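Local coordinates for protein putative alpha-L-fucosidase (PDB 3GZA) that probably hydrolyses alpha-L-fucosyl linkages as a glycoside hydrolase of family 29, at residues I131-F142 with R154-C162. Numbering follows the deposited sequence.
Sequences IRWNSLLGIHNF and RQAWYKRLC. With EDO (1,2-ethanediol), chain K.
The ring of Tyr158 is held between Ile139 CG1, 3.6 Å from its centroid in a CH-pi contact over the centre of one face, and Cys162 SG, which lies nearer the rim of the opposite face; Ile131 O and a water sit at its edge. In this TIM barrel of the glycoside hydrolase 29 family, the ring joins the loop that follows barrel strand 124-129 to the next helix, 148-171. With CG anti to the backbone N (chi1 -179°), Tyr158 projects from the helix into the loop, and its hydroxyl donates to Ile131 O at 2.6 Å while accepting from the water, to which Asn134 ND2 in turn donates. A phenylalanine here would probably leave Ile131 O without its donor and the water without the hydroxyl it donates to. The other end of that amide, Asn134 OD1, accepts a hydrogen bond from Leu137 N in an Asx motif, and Gly138 and Ile139 face Asn134 in a G1 beta bulge. From the same turn, Leu137 CD1 meets Leu161 CD2 tip to tip at 3.7 Å. Polar links flank this packing: Gln155 NE2 donates in the carbonyl plane to Phe142 O, and Arg154 NH2, bonded also to Leu136 O of the second subunit, reaches Leu137 O at 2.9 Å, almost straight at 177°.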
ATOM      1  N   ILE A 131       2.889  11.749  -8.928  1.00 24.65           N
ATOM      2  CA  ILE A 131       4.012  11.010  -8.339  0.50 25.20           C
ATOM      3  C   ILE A 131       4.841  11.869  -7.379  1.00 24.81           C
ATOM      4  O   ILE A 131       5.750  11.380  -6.720  1.00 25.01           O
ATOM      5  CB  ILE A 131       4.982  10.444  -9.432  0.50 25.84           C
ATOM      6  CG1 ILE A 131       5.715  11.538 -10.215  0.50 27.70           C
ATOM      7  CG2 ILE A 131       4.238   9.548 -10.393  0.50 26.69           C
ATOM      8  CD1 ILE A 131       6.761  10.968 -11.080  0.50 28.68           C
ATOM      9  N   ARG A 132       4.519  13.169  -7.291  1.00 25.14           N
ATOM     10  CA  ARG A 132       5.289  14.099  -6.493  1.00 24.83           C
ATOM     11  C   ARG A 132       5.011  13.990  -4.991  1.00 23.87           C
ATOM     12  O   ARG A 132       5.921  14.198  -4.167  1.00 23.75           O
ATOM     13  CB  ARG A 132       4.967  15.524  -6.993  1.00 25.40           C
ATOM     14  CG  ARG A 132       5.737  16.614  -6.324  1.00 25.07           C
ATOM     15  CD  ARG A 132       5.554  17.961  -6.999  1.00 26.43           C
ATOM     16  NE  ARG A 132       6.492  18.945  -6.437  1.00 26.73           N
ATOM     17  CZ  ARG A 132       6.301  20.268  -6.453  1.00 30.61           C
ATOM     18  NH1 ARG A 132       5.228  20.784  -7.022  1.00 30.78           N
ATOM     19  NH2 ARG A 132       7.191  21.089  -5.933  1.00 29.57           N
ATOM     20  N   TRP A 133       3.765  13.721  -4.664  1.00 24.22           N
ATOM     21  CA  TRP A 133       3.313  13.554  -3.290  1.00 23.88           C
ATOM     22  C   TRP A 133       2.601  12.203  -3.176  1.00 23.78           C
ATOM     23  O   TRP A 133       1.759  11.839  -4.005  1.00 26.43           O
ATOM     24  CB  TRP A 133       2.313  14.660  -2.897  1.00 24.26           C
ATOM     25  CG  TRP A 133       2.672  16.005  -3.434  1.00 23.70           C
ATOM     26  CD1 TRP A 133       2.189  16.563  -4.583  1.00 24.71           C
ATOM     27  CD2 TRP A 133       3.624  16.942  -2.892  1.00 24.05           C
ATOM     28  NE1 TRP A 133       2.799  17.782  -4.800  1.00 25.82           N
ATOM     29  CE2 TRP A 133       3.668  18.045  -3.776  1.00 25.68           C
ATOM     30  CE3 TRP A 133       4.411  16.981  -1.738  1.00 23.52           C
ATOM     31  CZ2 TRP A 133       4.475  19.148  -3.535  1.00 25.40           C
ATOM     32  CZ3 TRP A 133       5.223  18.080  -1.502  1.00 23.45           C
ATOM     33  CH2 TRP A 133       5.259  19.150  -2.429  1.00 24.27           C
ATOM     34  N   ASN A 134       2.955  11.415  -2.154  1.00 23.88           N
ATOM     35  CA  ASN A 134       2.268  10.156  -1.867  1.00 24.29           C
ATOM     36  C   ASN A 134       2.283  10.008  -0.371  1.00 24.00           C
ATOM     37  O   ASN A 134       3.328   9.725   0.241  1.00 25.05           O
ATOM     38  CB  ASN A 134       2.975   9.000  -2.559  1.00 23.65           C
ATOM     39  CG  ASN A 134       2.261   7.688  -2.370  1.00 24.74           C
ATOM     40  OD1 ASN A 134       1.693   7.419  -1.269  1.00 25.50           O
ATOM     41  ND2 ASN A 134       2.245   6.841  -3.452  1.00 23.53           N
ATOM     42  N   SER A 135       1.153  10.351   0.242  1.00 23.55           N
ATOM     43  CA  SER A 135       1.089  10.356   1.691  1.00 24.69           C
ATOM     44  C   SER A 135       1.267   8.965   2.283  1.00 23.44           C
ATOM     45  O   SER A 135       1.936   8.803   3.286  1.00 24.91           O
ATOM     46  CB  SER A 135      -0.199  10.978   2.188  1.00 25.45           C
ATOM     47  OG  SER A 135      -1.325  10.247   1.778  1.00 26.10           O
ATOM     48  N   LEU A 136       0.703   7.968   1.631  1.00 24.70           N
ATOM     49  CA  LEU A 136       0.813   6.602   2.182  1.00 23.98           C
ATOM     50  C   LEU A 136       2.257   6.154   2.236  1.00 24.39           C
ATOM     51  O   LEU A 136       2.688   5.572   3.242  1.00 24.20           O
ATOM     52  CB  LEU A 136       0.033   5.591   1.311  1.00 24.35           C
ATOM     53  CG  LEU A 136       0.075   4.175   1.870  1.00 24.12           C
ATOM     54  CD1 LEU A 136      -0.722   4.024   3.204  1.00 25.79           C
ATOM     55  CD2 LEU A 136      -0.390   3.241   0.718  1.00 25.73           C
ATOM     56  N   LEU A 137       2.982   6.331   1.123  1.00 24.20           N
ATOM     57  CA  LEU A 137       4.325   5.820   0.935  1.00 24.35           C
ATOM     58  C   LEU A 137       5.440   6.711   1.399  1.00 24.50           C
ATOM     59  O   LEU A 137       6.582   6.322   1.342  1.00 25.84           O
ATOM     60  CB  LEU A 137       4.563   5.419  -0.514  1.00 24.51           C
ATOM     61  CG  LEU A 137       3.613   4.342  -1.056  1.00 24.68           C
ATOM     62  CD1 LEU A 137       4.041   4.018  -2.467  1.00 26.54           C
ATOM     63  CD2 LEU A 137       3.616   3.056  -0.176  1.00 25.94           C
ATOM     64  N   GLY A 138       5.115   7.893   1.906  1.00 23.87           N
ATOM     65  CA  GLY A 138       6.158   8.725   2.447  1.00 25.47           C
ATOM     66  C   GLY A 138       6.966   9.467   1.391  1.00 25.17           C
ATOM     67  O   GLY A 138       8.174   9.625   1.569  1.00 26.07           O
ATOM     68  N   ILE A 139       6.322   9.908   0.309  1.00 24.08           N
ATOM     69  CA  ILE A 139       7.012  10.665  -0.736  1.00 24.46           C
ATOM     70  C   ILE A 139       6.583  12.136  -0.621  1.00 24.65           C
ATOM     71  O   ILE A 139       5.380  12.428  -0.597  1.00 24.39           O
ATOM     72  CB  ILE A 139       6.640  10.149  -2.126  1.00 24.77           C
ATOM     73  CG1 ILE A 139       6.836   8.625  -2.206  1.00 25.50           C
ATOM     74  CG2 ILE A 139       7.414  10.945  -3.189  1.00 25.80           C
ATOM     75  CD1 ILE A 139       8.255   8.115  -1.956  1.00 26.76           C
ATOM     76  N   HIS A 140       7.558  13.050  -0.585  1.00 24.00           N
ATOM     77  CA  HIS A 140       7.280  14.478  -0.455  1.00 24.19           C
ATOM     78  C   HIS A 140       8.166  15.177  -1.471  1.00 25.21           C
ATOM     79  O   HIS A 140       9.381  15.054  -1.409  1.00 25.74           O
ATOM     80  CB  HIS A 140       7.625  14.942   0.956  1.00 24.83           C
ATOM     81  CG  HIS A 140       7.020  16.275   1.350  1.00 25.57           C
ATOM     82  ND1 HIS A 140       5.665  16.431   1.565  1.00 25.96           N
ATOM     83  CD2 HIS A 140       7.582  17.474   1.611  1.00 27.44           C
ATOM     84  CE1 HIS A 140       5.424  17.681   1.944  1.00 28.59           C
ATOM     85  NE2 HIS A 140       6.568  18.338   1.974  1.00 26.94           N
ATOM     86  N   ASN A 141       7.549  15.940  -2.357  1.00 25.44           N
ATOM     87  CA  ASN A 141       8.286  16.678  -3.383  1.00 25.07           C
ATOM     88  C   ASN A 141       9.248  15.775  -4.135  1.00 25.27           C
ATOM     89  O   ASN A 141      10.437  16.076  -4.264  1.00 25.19           O
ATOM     90  CB  ASN A 141       8.981  17.856  -2.772  1.00 25.58           C
ATOM     91  CG  ASN A 141       9.518  18.837  -3.828  1.00 29.53           C
ATOM     92  OD1 ASN A 141       9.008  18.924  -4.959  1.00 27.86           O
ATOM     93  ND2 ASN A 141      10.594  19.559  -3.450  1.00 31.37           N
ATOM     94  N   PHE A 142       8.683  14.631  -4.570  1.00 25.22           N
ATOM     95  CA  PHE A 142       9.354  13.577  -5.331  1.00 25.45           C
ATOM     96  C   PHE A 142      10.273  12.681  -4.532  1.00 26.23           C
ATOM     97  O   PHE A 142      10.719  11.678  -5.073  1.00 27.18           O
ATOM     98  CB  PHE A 142      10.180  14.120  -6.511  1.00 24.81           C
ATOM     99  CG  PHE A 142       9.390  14.940  -7.506  1.00 24.20           C
ATOM    100  CD1 PHE A 142       8.497  14.339  -8.357  1.00 26.19           C
ATOM    101  CD2 PHE A 142       9.490  16.314  -7.544  1.00 25.15           C
ATOM    102  CE1 PHE A 142       7.771  15.100  -9.289  1.00 25.95           C
ATOM    103  CE2 PHE A 142       8.759  17.082  -8.470  1.00 23.93           C
ATOM    104  CZ  PHE A 142       7.882  16.454  -9.321  1.00 25.23           C
ATOM    105  N   ARG A 154      15.120   3.154  -1.345  1.00 24.55           N
ATOM    106  CA  ARG A 154      13.698   3.410  -1.435  1.00 23.88           C
ATOM    107  C   ARG A 154      13.395   4.348  -2.598  1.00 24.09           C
ATOM    108  O   ARG A 154      12.401   4.166  -3.323  1.00 24.49           O
ATOM    109  CB  ARG A 154      13.168   3.924  -0.090  1.00 24.69           C
ATOM    110  CG  ARG A 154      11.691   4.037  -0.116  1.00 25.79           C
ATOM    111  CD  ARG A 154      11.123   4.315   1.297  1.00 26.65           C
ATOM    112  NE  ARG A 154       9.672   4.408   1.342  1.00 26.20           N
ATOM    113  CZ  ARG A 154       8.849   3.366   1.396  1.00 24.52           C
ATOM    114  NH1 ARG A 154       9.307   2.125   1.409  1.00 23.86           N
ATOM    115  NH2 ARG A 154       7.553   3.592   1.444  1.00 24.40           N
ATOM    116  N   GLN A 155      14.254   5.326  -2.843  1.00 23.34           N
ATOM    117  CA  GLN A 155      14.017   6.201  -3.970  1.00 23.84           C
ATOM    118  C   GLN A 155      14.095   5.396  -5.288  1.00 23.24           C
ATOM    119  O   GLN A 155      13.270   5.623  -6.189  1.00 23.51           O
ATOM    120  CB  GLN A 155      15.039   7.310  -3.987  1.00 22.39           C
ATOM    121  CG  GLN A 155      14.726   8.399  -4.978  1.00 23.28           C
ATOM    122  CD  GLN A 155      13.589   9.255  -4.534  1.00 26.27           C
ATOM    123  OE1 GLN A 155      13.526   9.605  -3.326  1.00 28.08           O
ATOM    124  NE2 GLN A 155      12.740   9.700  -5.493  1.00 25.09           N
ATOM    125  N   ALA A 156      15.056   4.468  -5.377  1.00 24.60           N
ATOM    126  CA  ALA A 156      15.241   3.645  -6.605  1.00 23.77           C
ATOM    127  C   ALA A 156      13.970   2.810  -6.815  1.00 24.00           C
ATOM    128  O   ALA A 156      13.466   2.642  -7.933  1.00 25.94           O
ATOM    129  CB  ALA A 156      16.464   2.784  -6.491  1.00 24.38           C
ATOM    130  N   TRP A 157      13.470   2.232  -5.732  1.00 23.69           N
ATOM    131  CA  TRP A 157      12.240   1.432  -5.766  1.00 23.37           C
ATOM    132  C   TRP A 157      11.036   2.257  -6.174  1.00 23.22           C
ATOM    133  O   TRP A 157      10.243   1.831  -7.017  1.00 23.89           O
ATOM    134  CB  TRP A 157      12.029   0.754  -4.397  1.00 24.08           C
ATOM    135  CG  TRP A 157      10.653   0.174  -4.258  1.00 23.70           C
ATOM    136  CD1 TRP A 157      10.221  -1.041  -4.708  1.00 27.61           C
ATOM    137  CD2 TRP A 157       9.533   0.785  -3.631  1.00 28.84           C
ATOM    138  NE1 TRP A 157       8.888  -1.196  -4.446  1.00 29.21           N
ATOM    139  CE2 TRP A 157       8.460  -0.105  -3.760  1.00 27.87           C
ATOM    140  CE3 TRP A 157       9.336   1.995  -2.962  1.00 27.03           C
ATOM    141  CZ2 TRP A 157       7.199   0.179  -3.235  1.00 31.64           C
ATOM    142  CZ3 TRP A 157       8.077   2.254  -2.450  1.00 30.49           C
ATOM    143  CH2 TRP A 157       7.058   1.324  -2.585  1.00 29.96           C
ATOM    144  N   TYR A 158      10.887   3.445  -5.587  1.00 23.65           N
ATOM    145  CA  TYR A 158       9.790   4.304  -5.886  1.00 23.57           C
ATOM    146  C   TYR A 158       9.815   4.720  -7.367  1.00 23.20           C
ATOM    147  O   TYR A 158       8.776   4.750  -8.035  1.00 24.48           O
ATOM    148  CB  TYR A 158       9.732   5.518  -4.951  1.00 23.28           C
ATOM    149  CG  TYR A 158       8.563   6.413  -5.256  1.00 23.61           C
ATOM    150  CD1 TYR A 158       7.259   5.987  -5.003  1.00 24.47           C
ATOM    151  CD2 TYR A 158       8.734   7.707  -5.780  1.00 23.98           C
ATOM    152  CE1 TYR A 158       6.154   6.817  -5.274  1.00 25.47           C
ATOM    153  CE2 TYR A 158       7.674   8.526  -6.050  1.00 24.12           C
ATOM    154  CZ  TYR A 158       6.353   8.089  -5.803  1.00 25.89           C
ATOM    155  OH  TYR A 158       5.274   8.929  -6.082  1.00 25.15           O
ATOM    156  N   LYS A 159      10.989   5.053  -7.873  1.00 24.14           N
ATOM    157  CA  LYS A 159      11.092   5.374  -9.283  1.00 23.76           C
ATOM    158  C   LYS A 159      10.575   4.205 -10.162  1.00 24.22           C
ATOM    159  O   LYS A 159       9.854   4.431 -11.129  1.00 24.37           O
ATOM    160  CB  LYS A 159      12.541   5.727  -9.636  1.00 25.08           C
ATOM    161  CG  LYS A 159      12.941   7.128  -9.108  1.00 26.60           C
ATOM    162  CD  LYS A 159      14.422   7.427  -8.983  1.00 29.01           C
ATOM    163  CE  LYS A 159      15.165   7.326 -10.250  1.00 30.69           C
ATOM    164  NZ  LYS A 159      16.602   7.743  -9.974  1.00 30.97           N
ATOM    165  N   ARG A 160      10.974   2.991  -9.828  1.00 22.92           N
ATOM    166  CA  ARG A 160      10.490   1.829 -10.587  1.00 23.66           C
ATOM    167  C   ARG A 160       9.013   1.662 -10.424  1.00 24.74           C
ATOM    168  O   ARG A 160       8.335   1.277 -11.367  1.00 25.19           O
ATOM    169  CB  ARG A 160      11.237   0.541 -10.188  1.00 23.79           C
ATOM    170  CG  ARG A 160      12.690   0.477 -10.709  1.00 24.28           C
ATOM    171  CD  ARG A 160      13.307  -0.861 -10.407  1.00 24.39           C
ATOM    172  NE  ARG A 160      13.534  -1.096  -9.000  1.00 25.27           N
ATOM    173  CZ  ARG A 160      14.636  -0.717  -8.340  1.00 26.18           C
ATOM    174  NH1 ARG A 160      15.645  -0.072  -8.937  1.00 30.90           N
ATOM    175  NH2 ARG A 160      14.718  -0.953  -7.068  1.00 27.26           N
ATOM    176  N   LEU A 161       8.485   1.899  -9.222  1.00 24.66           N
ATOM    177  CA  LEU A 161       7.039   1.751  -8.994  1.00 24.19           C
ATOM    178  C   LEU A 161       6.305   2.707  -9.926  1.00 25.04           C
ATOM    179  O   LEU A 161       5.308   2.353 -10.592  1.00 24.46           O
ATOM    180  CB  LEU A 161       6.693   2.073  -7.547  1.00 25.25           C
ATOM    181  CG  LEU A 161       5.188   2.124  -7.239  1.00 24.92           C
ATOM    182  CD1 LEU A 161       4.451   0.752  -7.382  1.00 28.57           C
ATOM    183  CD2 LEU A 161       4.909   2.746  -5.863  1.00 27.17           C
ATOM    184  N   CYS A 162       6.803   3.942  -9.984  1.00 24.57           N
ATOM    185  CA  CYS A 162       6.174   4.955 -10.833  1.00 25.07           C
ATOM    186  C   CYS A 162       6.266   4.588 -12.293  1.00 24.90           C
ATOM    187  O   CYS A 162       5.286   4.722 -13.057  1.00 24.85           O
ATOM    188  CB  CYS A 162       6.812   6.309 -10.593  1.00 25.76           C
ATOM    189  SG  CYS A 162       6.419   6.964  -8.931  1.00 27.32           S
TER
HETATM  190  C1  EDO K 466       9.022  -1.342  -8.037  1.00 17.65           C
HETATM  191  O1  EDO K 466       9.503  -2.393  -8.963  1.00 23.85           O
HETATM  192  C2  EDO K 466       7.518  -1.701  -7.835  1.00 22.69           C
HETATM  193  O2  EDO K 466       7.320  -2.628  -6.806  1.00 25.01           O
HETATM  194  O   HOH W   1       2.699   7.836  -6.054  1.00 12.96           O
HETATM  195  O   HOH W   2       9.517   7.111   2.155  1.00 18.82           O